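PDB 4RGL: filamentation induced by cAMP protein Fic from Desulfovibrio alaskensis, which belongs to the Fic/DOC family and joins a largely helical Fic domain to a C-terminal domain of the helix-turn-helix clan. Local coordinates for residues N62-E67 with P82-E87; R89-T94 with E114-G119; G107-A112 with R194-L199. All blocks are in the same frame, centred on the assembly; numbering follows the deposited sequence.

How the contacts relate
Three contacts illustrate how the helices of a Fic protein, and a connection between two of them, are tied together. Contact 1 and contact 2 share helix 82-95; their centres lie 13 Å apart, and their segments adjoin in sequence without otherwise touching. Contact 2 and contact 3 share helix 106-117, have centres 12 Å apart, and do meet: T94 CG2 lies 3.5 Å from A112 O and 3.7 Å from L195 CD2. Contacts 1 and 3 remain separate, with nearest atoms about 9 Å apart. Unidentified ligand atoms, probably from the crystallisation liquor, lie about 4 Å from the side chain of E87 in contact 1 and about 3 Å from that of M117 in contact 2. R191, the first arginine of the Fic signature motif, touches M117 and forms a long, weak ion pair with E87.

Contact 1 (N62-E67 with P82-E87); sequences NTLTLE and PREIQE
The carboxylate of E84 takes hold of T63 twice, one oxygen binding its backbone N and the other its hydroxyl. This grip sits on an Asx turn, in which N62 OD1 accepts the backbone N of L64 at 3.0 Å, and it fixes the short connection between helices 42-59 and 66-74 to the start of helix 82-95. T63 N reaches E84 OE2 at 2.9 Å in an almost straight bond (176°), approaching from above the carboxylate plane. T63 OG1 donates to the syn lone pair of E84 OE1 over 2.7 Å, placed there by a chi1 of 65° that holds the hydroxyl between the backbone N and the carbonyl carbon. The amide of N62 stacks on the same carboxylate, their planes only 15° apart. Its two polar atoms divide the work: while OD1 closes the turn, ND2 crosses to the helix and donates to E87 OE1 at 3.1 Å, with a weak second bond to the backbone carbonyl of E84. A long, weak ion pair with R191 also reaches E87 OE1. Directly after the turn, T65 is the N-cap of helix 66-74, so the turn and the cap follow one another at the start of that helix. Beside the polar network, L64 rests CD1 3.5 Å from E84 O and 4.4 Å from I85 CG1.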
loop_
_atom_site.group_PDB
_atom_site.type_symbol
_atom_site.label_atom_id
_atom_site.label_comp_id
_atom_site.label_asym_id
_atom_site.label_seq_id
_atom_site.Cartn_x
_atom_site.Cartn_y
_atom_site.Cartn_z
ATOM N N ASN A 62 15.411 -5.906 3.650
ATOM C CA ASN A 62 14.995 -6.954 2.706
ATOM C C ASN A 62 15.393 -6.526 1.291
ATOM O O ASN A 62 15.048 -5.422 0.860
ATOM C CB ASN A 62 13.487 -7.225 2.812
ATOM C CG ASN A 62 13.016 -8.423 2.020
ATOM O OD1 ASN A 62 13.188 -8.503 0.802
ATOM N ND2 ASN A 62 12.283 -9.308 2.675
ATOM N N THR A 63 16.210 -7.339 0.617
ATOM C CA THR A 63 16.850 -6.941 -0.642
ATOM C C THR A 63 15.924 -7.154 -1.886
ATOM O O THR A 63 16.331 -6.817 -3.006
ATOM C CB THR A 63 18.162 -7.710 -0.829
ATOM O OG1 THR A 63 17.871 -9.101 -0.982
ATOM C CG2 THR A 63 19.140 -7.495 0.331
ATOM N N LEU A 64 14.703 -7.697 -1.690
ATOM C CA LEU A 64 13.788 -7.927 -2.816
ATOM C C LEU A 64 13.299 -6.601 -3.414
ATOM O O LEU A 64 13.043 -5.639 -2.675
ATOM C CB LEU A 64 12.594 -8.782 -2.387
ATOM C CG LEU A 64 12.911 -10.248 -2.071
ATOM C CD1 LEU A 64 11.750 -10.913 -1.401
ATOM C CD2 LEU A 64 13.304 -11.006 -3.322
ATOM N N THR A 65 13.212 -6.539 -4.759
ATOM C CA THR A 65 12.755 -5.338 -5.472
ATOM C C THR A 65 11.230 -5.302 -5.518
ATOM O O THR A 65 10.583 -6.303 -5.198
ATOM C CB THR A 65 13.347 -5.301 -6.905
ATOM O OG1 THR A 65 12.750 -6.337 -7.694
ATOM C CG2 THR A 65 14.869 -5.435 -6.915
ATOM N N LEU A 66 10.651 -4.171 -5.967
ATOM C CA LEU A 66 9.197 -4.056 -6.118
ATOM C C LEU A 66 8.693 -5.073 -7.142
ATOM O O LEU A 66 7.723 -5.782 -6.878
ATOM C CB LEU A 66 8.801 -2.622 -6.538
ATOM C CG LEU A 66 7.293 -2.319 -6.552
ATOM C CD1 LEU A 66 6.701 -2.421 -5.160
ATOM C CD2 LEU A 66 7.025 -0.961 -7.114
ATOM N N GLU A 67 9.429 -5.224 -8.265
ATOM C CA GLU A 67 9.113 -6.204 -9.308
ATOM C C GLU A 67 9.089 -7.640 -8.722
ATOM O O GLU A 67 8.202 -8.429 -9.058
ATOM C CB GLU A 67 10.142 -6.103 -10.459
ATOM C CG GLU A 67 9.866 -7.045 -11.628
ATOM C CD GLU A 67 10.908 -7.014 -12.736
ATOM O OE1 GLU A 67 11.638 -6.000 -12.844
ATOM O OE2 GLU A 67 10.955 -7.982 -13.531
ATOM N N PRO A 82 14.923 -17.765 0.226
ATOM C CA PRO A 82 13.612 -18.270 0.686
ATOM C C PRO A 82 13.087 -17.527 1.921
ATOM O O PRO A 82 11.874 -17.377 2.076
ATOM C CB PRO A 82 13.891 -19.744 1.006
ATOM C CG PRO A 82 15.379 -19.839 1.138
ATOM C CD PRO A 82 15.940 -18.831 0.212
ATOM N N ARG A 83 13.996 -17.050 2.789
ATOM C CA ARG A 83 13.614 -16.323 4.005
ATOM C C ARG A 83 13.006 -14.956 3.653
ATOM O O ARG A 83 12.006 -14.559 4.248
ATOM C CB ARG A 83 14.829 -16.151 4.927
ATOM C CG ARG A 83 14.480 -15.776 6.345
ATOM C CD ARG A 83 15.689 -15.901 7.244
ATOM N NE ARG A 83 15.334 -15.771 8.653
ATOM C CZ ARG A 83 14.952 -16.791 9.415
ATOM N NH1 ARG A 83 14.859 -18.012 8.902
ATOM N NH2 ARG A 83 14.652 -16.596 10.690
ATOM N N GLU A 84 13.591 -14.257 2.657
ATOM C CA GLU A 84 13.071 -12.963 2.207
ATOM C C GLU A 84 11.726 -13.129 1.506
ATOM O O GLU A 84 10.845 -12.286 1.661
ATOM C CB GLU A 84 14.067 -12.266 1.271
ATOM C CG GLU A 84 15.260 -11.660 1.987
ATOM C CD GLU A 84 16.124 -10.771 1.111
ATOM O OE1 GLU A 84 16.068 -10.920 -0.132
ATOM O OE2 GLU A 84 16.865 -9.929 1.670
ATOM N N ILE A 85 11.571 -14.214 0.727
ATOM C CA ILE A 85 10.327 -14.489 0.008
ATOM C C ILE A 85 9.200 -14.838 1.019
ATOM O O ILE A 85 8.062 -14.395 0.844
ATOM C CB ILE A 85 10.536 -15.626 -1.045
ATOM C CG1 ILE A 85 11.649 -15.234 -2.066
ATOM C CG2 ILE A 85 9.227 -15.950 -1.765
ATOM C CD1 ILE A 85 12.080 -16.373 -3.028
ATOM N N GLN A 86 9.546 -15.556 2.118
ATOM C CA GLN A 86 8.563 -15.890 3.149
ATOM C C GLN A 86 8.183 -14.671 3.968
ATOM O O GLN A 86 7.051 -14.593 4.447
ATOM C CB GLN A 86 9.066 -16.994 4.064
ATOM C CG GLN A 86 8.463 -18.360 3.727
ATOM C CD GLN A 86 6.938 -18.347 3.753
ATOM O OE1 GLN A 86 6.275 -18.775 2.804
ATOM N NE2 GLN A 86 6.359 -17.834 4.828
ATOM N N GLU A 87 9.111 -13.702 4.122
ATOM C CA GLU A 87 8.785 -12.442 4.783
ATOM C C GLU A 87 7.664 -11.733 4.026
ATOM O O GLU A 87 6.710 -11.259 4.641
ATOM C CB GLU A 87 10.024 -11.528 4.889
ATOM C CG GLU A 87 11.046 -11.986 5.917
ATOM C CD GLU A 87 12.162 -10.992 6.193
ATOM O OE1 GLU A 87 12.071 -9.842 5.704
ATOM O OE2 GLU A 87 13.089 -11.340 6.960
#

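Contact 2 (R89-T94 with E114-G119); sequences RNAFAT and ELLMRG
N90 and L116 bring the backbones of helices 82-95 and 106-117 to a CA-CA distance of 4.9 Å, and one turn further along helix 82-95, T94 stands 5.4 Å from L115, CA to CA. N90 provides the link: its CB lies against the carbonyl oxygens of L115 and L116, and its ND2 donates to R118 O at 2.8 Å, in the carbonyl plane and on a lone pair. The same nitrogen makes a weak bond to L116 O, so a single amide gathers carbonyl groups where helix 106-117 ends. T94 packs its hydroxyl against the L115-L116 backbone without bonding to L116 N, and returns it to its own helix, where OG1 donates to N90 O from above the carbonyl plane. L116 extends CD1 past A91, 3.9 Å from A91 CA; a chi1 of -176° carries its branch there, opposite its own N. R118 turns back along its own segment, pairing NE with E114 OE2 at 2.7 Å in a salt bridge. Around this seam, helix 189-202 touches T94 through L195 and L116 through R191 and M192, while I53 of helix 42-59 packs on A91.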
loop_
_atom_site.group_PDB
_atom_site.type_symbol
_atom_site.label_atom_id
_atom_site.label_comp_id
_atom_site.label_asym_id
_atom_site.label_seq_id
_atom_site.Cartn_x
_atom_site.Cartn_y
_atom_site.Cartn_z
ATOM N N ARG A 89 5.399 -13.205 1.810
ATOM C CA ARG A 89 4.179 -14.003 1.914
ATOM C C ARG A 89 3.480 -13.743 3.254
ATOM O O ARG A 89 2.284 -13.459 3.275
ATOM C CB ARG A 89 4.484 -15.508 1.750
ATOM C CG ARG A 89 5.066 -15.886 0.386
ATOM C CD ARG A 89 4.951 -17.381 0.142
ATOM N NE ARG A 89 5.590 -17.786 -1.112
ATOM C CZ ARG A 89 6.809 -18.318 -1.185
ATOM N NH1 ARG A 89 7.520 -18.520 -0.080
ATOM N NH2 ARG A 89 7.321 -18.659 -2.361
ATOM N N ASN A 90 4.247 -13.781 4.372
ATOM C CA ASN A 90 3.703 -13.524 5.714
ATOM C C ASN A 90 3.163 -12.096 5.826
ATOM O O ASN A 90 2.068 -11.895 6.363
ATOM C CB ASN A 90 4.773 -13.768 6.793
ATOM C CG ASN A 90 5.084 -15.229 7.042
ATOM O OD1 ASN A 90 4.604 -16.127 6.341
ATOM N ND2 ASN A 90 5.864 -15.496 8.074
ATOM N N ALA A 91 3.924 -11.100 5.310
ATOM C CA ALA A 91 3.498 -9.697 5.341
ATOM C C ALA A 91 2.177 -9.510 4.588
ATOM O O ALA A 91 1.225 -8.952 5.147
ATOM C CB ALA A 91 4.572 -8.810 4.745
ATOM N N PHE A 92 2.086 -10.049 3.343
ATOM C CA PHE A 92 0.855 -9.966 2.553
ATOM C C PHE A 92 -0.313 -10.608 3.303
ATOM O O PHE A 92 -1.405 -10.045 3.338
ATOM C CB PHE A 92 1.036 -10.629 1.172
ATOM C CG PHE A 92 -0.246 -10.721 0.376
ATOM C CD1 PHE A 92 -0.791 -9.594 -0.231
ATOM C CD2 PHE A 92 -0.930 -11.930 0.263
ATOM C CE1 PHE A 92 -1.998 -9.671 -0.930
ATOM C CE2 PHE A 92 -2.132 -12.007 -0.441
ATOM C CZ PHE A 92 -2.653 -10.882 -1.043
ATOM N N ALA A 93 -0.072 -11.761 3.930
ATOM C CA ALA A 93 -1.091 -12.458 4.699
ATOM C C ALA A 93 -1.550 -11.618 5.908
ATOM O O ALA A 93 -2.743 -11.599 6.232
ATOM C CB ALA A 93 -0.558 -13.798 5.168
ATOM N N THR A 94 -0.605 -10.885 6.537
ATOM C CA THR A 94 -0.875 -10.095 7.739
ATOM C C THR A 94 -1.736 -8.860 7.400
ATOM O O THR A 94 -2.737 -8.609 8.075
ATOM C CB THR A 94 0.450 -9.685 8.406
ATOM O OG1 THR A 94 1.280 -10.837 8.531
ATOM C CG2 THR A 94 0.243 -9.047 9.769
ATOM N N GLU A 114 1.900 -12.952 15.062
ATOM C CA GLU A 114 1.925 -14.371 14.713
ATOM C C GLU A 114 1.921 -14.557 13.179
ATOM O O GLU A 114 2.786 -15.251 12.649
ATOM C CB GLU A 114 0.724 -15.113 15.364
ATOM C CG GLU A 114 0.245 -16.361 14.607
ATOM C CD GLU A 114 1.271 -17.462 14.394
ATOM O OE1 GLU A 114 2.287 -17.489 15.125
ATOM O OE2 GLU A 114 1.048 -18.307 13.500
ATOM N N LEU A 115 0.974 -13.911 12.472
ATOM C CA LEU A 115 0.874 -14.033 11.014
ATOM C C LEU A 115 2.114 -13.501 10.328
ATOM O O LEU A 115 2.537 -14.053 9.308
ATOM C CB LEU A 115 -0.355 -13.286 10.496
ATOM C CG LEU A 115 -1.691 -13.941 10.766
ATOM C CD1 LEU A 115 -2.824 -13.001 10.431
ATOM C CD2 LEU A 115 -1.830 -15.227 9.989
ATOM N N LEU A 116 2.697 -12.421 10.873
ATOM C CA LEU A 116 3.842 -11.750 10.281
ATOM C C LEU A 116 5.134 -12.557 10.470
ATOM O O LEU A 116 5.994 -12.540 9.592
ATOM C CB LEU A 116 4.003 -10.347 10.905
ATOM C CG LEU A 116 5.115 -9.463 10.325
ATOM C CD1 LEU A 116 4.748 -8.961 8.929
ATOM C CD2 LEU A 116 5.390 -8.291 11.228
HETATM N N MSE A 117 5.287 -13.231 11.620
HETATM C CA MSE A 117 6.559 -13.898 11.946
HETATM C C MSE A 117 6.463 -15.445 11.867
HETATM O O MSE A 117 7.466 -16.125 12.104
HETATM C CB MSE A 117 7.040 -13.486 13.356
HETATM C CG MSE A 117 7.216 -11.973 13.530
HETATM SE SE MSE A 117 8.358 -11.161 12.177
HETATM C CE MSE A 117 9.953 -12.096 12.500
ATOM N N ARG A 118 5.266 -15.994 11.528
ATOM C CA ARG A 118 5.062 -17.447 11.482
ATOM C C ARG A 118 6.184 -18.144 10.706
ATOM O O ARG A 118 6.488 -17.759 9.571
ATOM C CB ARG A 118 3.708 -17.785 10.859
ATOM C CG ARG A 118 3.428 -19.293 10.787
ATOM C CD ARG A 118 2.086 -19.580 10.164
ATOM N NE ARG A 118 1.002 -18.973 10.926
ATOM C CZ ARG A 118 -0.270 -19.011 10.560
ATOM N NH1 ARG A 118 -0.627 -19.624 9.438
ATOM N NH2 ARG A 118 -1.197 -18.426 11.305
ATOM N N GLY A 119 6.827 -19.121 11.360
ATOM C CA GLY A 119 7.869 -19.944 10.753
ATOM C C GLY A 119 9.222 -19.270 10.594
ATOM O O GLY A 119 10.166 -19.893 10.105
#

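Contact 3 (G107-A112 with R194-L199); sequences GDLLAA and RLWQTL
W196 is the projection that bridges the two helices, its indole directed at the backbone of L109 and the side chain of A112. The short segments run at 131° to one another with their axes 11.7 Å apart at closest approach, a separation spanned largely by this one ring. Its far rim enters a shallow hollow on helix 106-117: CH2 lies 3.4 Å from L109 CA and close to D108 O, while CZ3 meets A112 CB at 3.5 Å. Because A112 ends at its CB, the indole can come close to the helix surface there. L109 forms one wall of the hollow. With chi1 at -177°, its branch swings out from the helix, and CD1 lies over the six-membered ring, 3.6 Å from the centroid and 17° from the normal, a CH-pi contact. L199, from W196's own helix, places CD2 over the opposite face, offset toward the rim, so the ring is held between two leucine methyl groups. A smaller bump, L195 CD2, rests 4.0 Å from A112 CB and continues the apolar seam by one residue. The polar edge of the indole is served from elsewhere, NE1 binding A103 O; F175 adds a second aromatic ring. R194 forms a salt bridge with E60 and a hydrogen bond with S56. Helix 189-202 begins within the signature HPFADGNGRMGR, whose last arginine is R194; S56 and E60 fit the inhibitory motif S-x-x-x-E-N, and the E60 to R194 pairing is consistent with an autoinhibited Fic protein.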
loop_
_atom_site.group_PDB
_atom_site.type_symbol
_atom_site.label_atom_id
_atom_site.label_comp_id
_atom_site.label_asym_id
_atom_site.label_seq_id
_atom_site.Cartn_x
_atom_site.Cartn_y
_atom_site.Cartn_z
ATOM N N GLY A 107 -4.836 -8.765 22.158
ATOM C CA GLY A 107 -4.945 -10.044 21.465
ATOM C C GLY A 107 -4.812 -9.922 19.964
ATOM O O GLY A 107 -4.183 -10.769 19.324
ATOM N N ASP A 108 -5.383 -8.841 19.387
ATOM C CA ASP A 108 -5.301 -8.582 17.946
ATOM C C ASP A 108 -3.873 -8.221 17.544
ATOM O O ASP A 108 -3.416 -8.630 16.477
ATOM C CB ASP A 108 -6.271 -7.460 17.541
ATOM C CG ASP A 108 -7.741 -7.835 17.668
ATOM O OD1 ASP A 108 -8.042 -9.052 17.738
ATOM O OD2 ASP A 108 -8.590 -6.927 17.607
ATOM N N LEU A 109 -3.145 -7.496 18.429
ATOM C CA LEU A 109 -1.740 -7.145 18.201
ATOM C C LEU A 109 -0.879 -8.404 18.141
ATOM O O LEU A 109 -0.013 -8.519 17.266
ATOM C CB LEU A 109 -1.232 -6.197 19.322
ATOM C CG LEU A 109 0.226 -5.677 19.181
ATOM C CD1 LEU A 109 0.358 -4.736 18.014
ATOM C CD2 LEU A 109 0.674 -4.977 20.448
ATOM N N LEU A 110 -1.147 -9.370 19.038
ATOM C CA LEU A 110 -0.394 -10.618 19.094
ATOM C C LEU A 110 -0.739 -11.512 17.907
ATOM O O LEU A 110 0.161 -12.083 17.290
ATOM C CB LEU A 110 -0.671 -11.353 20.418
ATOM C CG LEU A 110 -0.356 -10.548 21.695
ATOM C CD1 LEU A 110 -0.760 -11.303 22.918
ATOM C CD2 LEU A 110 1.123 -10.163 21.763
ATOM N N ALA A 111 -2.034 -11.574 17.534
ATOM C CA ALA A 111 -2.478 -12.346 16.367
ATOM C C ALA A 111 -1.790 -11.841 15.070
ATOM O O ALA A 111 -1.419 -12.651 14.209
ATOM C CB ALA A 111 -3.992 -12.255 16.228
ATOM N N ALA A 112 -1.579 -10.512 14.965
ATOM C CA ALA A 112 -0.903 -9.910 13.819
ATOM C C ALA A 112 0.573 -10.299 13.787
ATOM O O ALA A 112 1.093 -10.663 12.728
ATOM C CB ALA A 112 -1.042 -8.396 13.866
ATOM N N ARG A 194 4.717 0.096 11.661
ATOM C CA ARG A 194 4.088 0.612 10.440
ATOM C C ARG A 194 2.738 -0.041 10.204
ATOM O O ARG A 194 1.804 0.626 9.742
ATOM C CB ARG A 194 4.998 0.389 9.235
ATOM C CG ARG A 194 6.320 1.078 9.387
ATOM C CD ARG A 194 7.271 0.752 8.289
ATOM N NE ARG A 194 8.643 0.912 8.749
ATOM C CZ ARG A 194 9.425 -0.100 9.094
ATOM N NH1 ARG A 194 9.039 -1.346 8.873
ATOM N NH2 ARG A 194 10.639 0.127 9.566
ATOM N N LEU A 195 2.609 -1.340 10.553
ATOM C CA LEU A 195 1.350 -2.052 10.400
ATOM C C LEU A 195 0.280 -1.448 11.287
ATOM O O LEU A 195 -0.824 -1.160 10.813
ATOM C CB LEU A 195 1.524 -3.544 10.724
ATOM C CG LEU A 195 0.217 -4.379 10.750
ATOM C CD1 LEU A 195 -0.395 -4.499 9.351
ATOM C CD2 LEU A 195 0.463 -5.742 11.331
ATOM N N TRP A 196 0.600 -1.229 12.574
ATOM C CA TRP A 196 -0.388 -0.755 13.528
ATOM C C TRP A 196 -0.741 0.715 13.271
ATOM O O TRP A 196 -1.894 1.097 13.461
ATOM C CB TRP A 196 0.092 -0.960 14.964
ATOM C CG TRP A 196 -0.904 -1.698 15.812
ATOM C CD1 TRP A 196 -1.582 -1.211 16.889
ATOM C CD2 TRP A 196 -1.493 -2.972 15.513
ATOM N NE1 TRP A 196 -2.464 -2.154 17.358
ATOM C CE2 TRP A 196 -2.464 -3.227 16.505
ATOM C CE3 TRP A 196 -1.274 -3.941 14.514
ATOM C CZ2 TRP A 196 -3.197 -4.415 16.543
ATOM C CZ3 TRP A 196 -2.029 -5.099 14.532
ATOM C CH2 TRP A 196 -2.965 -5.337 15.543
ATOM N N GLN A 197 0.205 1.505 12.722
ATOM C CA GLN A 197 -0.118 2.872 12.322
ATOM C C GLN A 197 -1.165 2.858 11.189
ATOM O O GLN A 197 -2.161 3.576 11.267
ATOM C CB GLN A 197 1.134 3.638 11.895
ATOM C CG GLN A 197 0.815 5.054 11.416
ATOM C CD GLN A 197 2.034 5.820 11.032
ATOM O OE1 GLN A 197 2.933 6.044 11.843
ATOM N NE2 GLN A 197 2.011 6.391 9.836
ATOM N N THR A 198 -0.988 1.953 10.199
ATOM C CA THR A 198 -1.956 1.763 9.117
ATOM C C THR A 198 -3.316 1.304 9.689
ATOM O O THR A 198 -4.365 1.716 9.188
ATOM C CB THR A 198 -1.415 0.748 8.086
ATOM O OG1 THR A 198 -0.116 1.159 7.656
ATOM C CG2 THR A 198 -2.329 0.596 6.886
ATOM N N LEU A 199 -3.292 0.480 10.762
ATOM C CA LEU A 199 -4.525 -0.026 11.366
ATOM C C LEU A 199 -5.277 1.092 12.062
ATOM O O LEU A 199 -6.476 1.246 11.839
ATOM C CB LEU A 199 -4.230 -1.176 12.353
ATOM C CG LEU A 199 -5.474 -1.897 12.927
ATOM C CD1 LEU A 199 -6.333 -2.505 11.810
ATOM C CD2 LEU A 199 -5.078 -2.946 13.892
#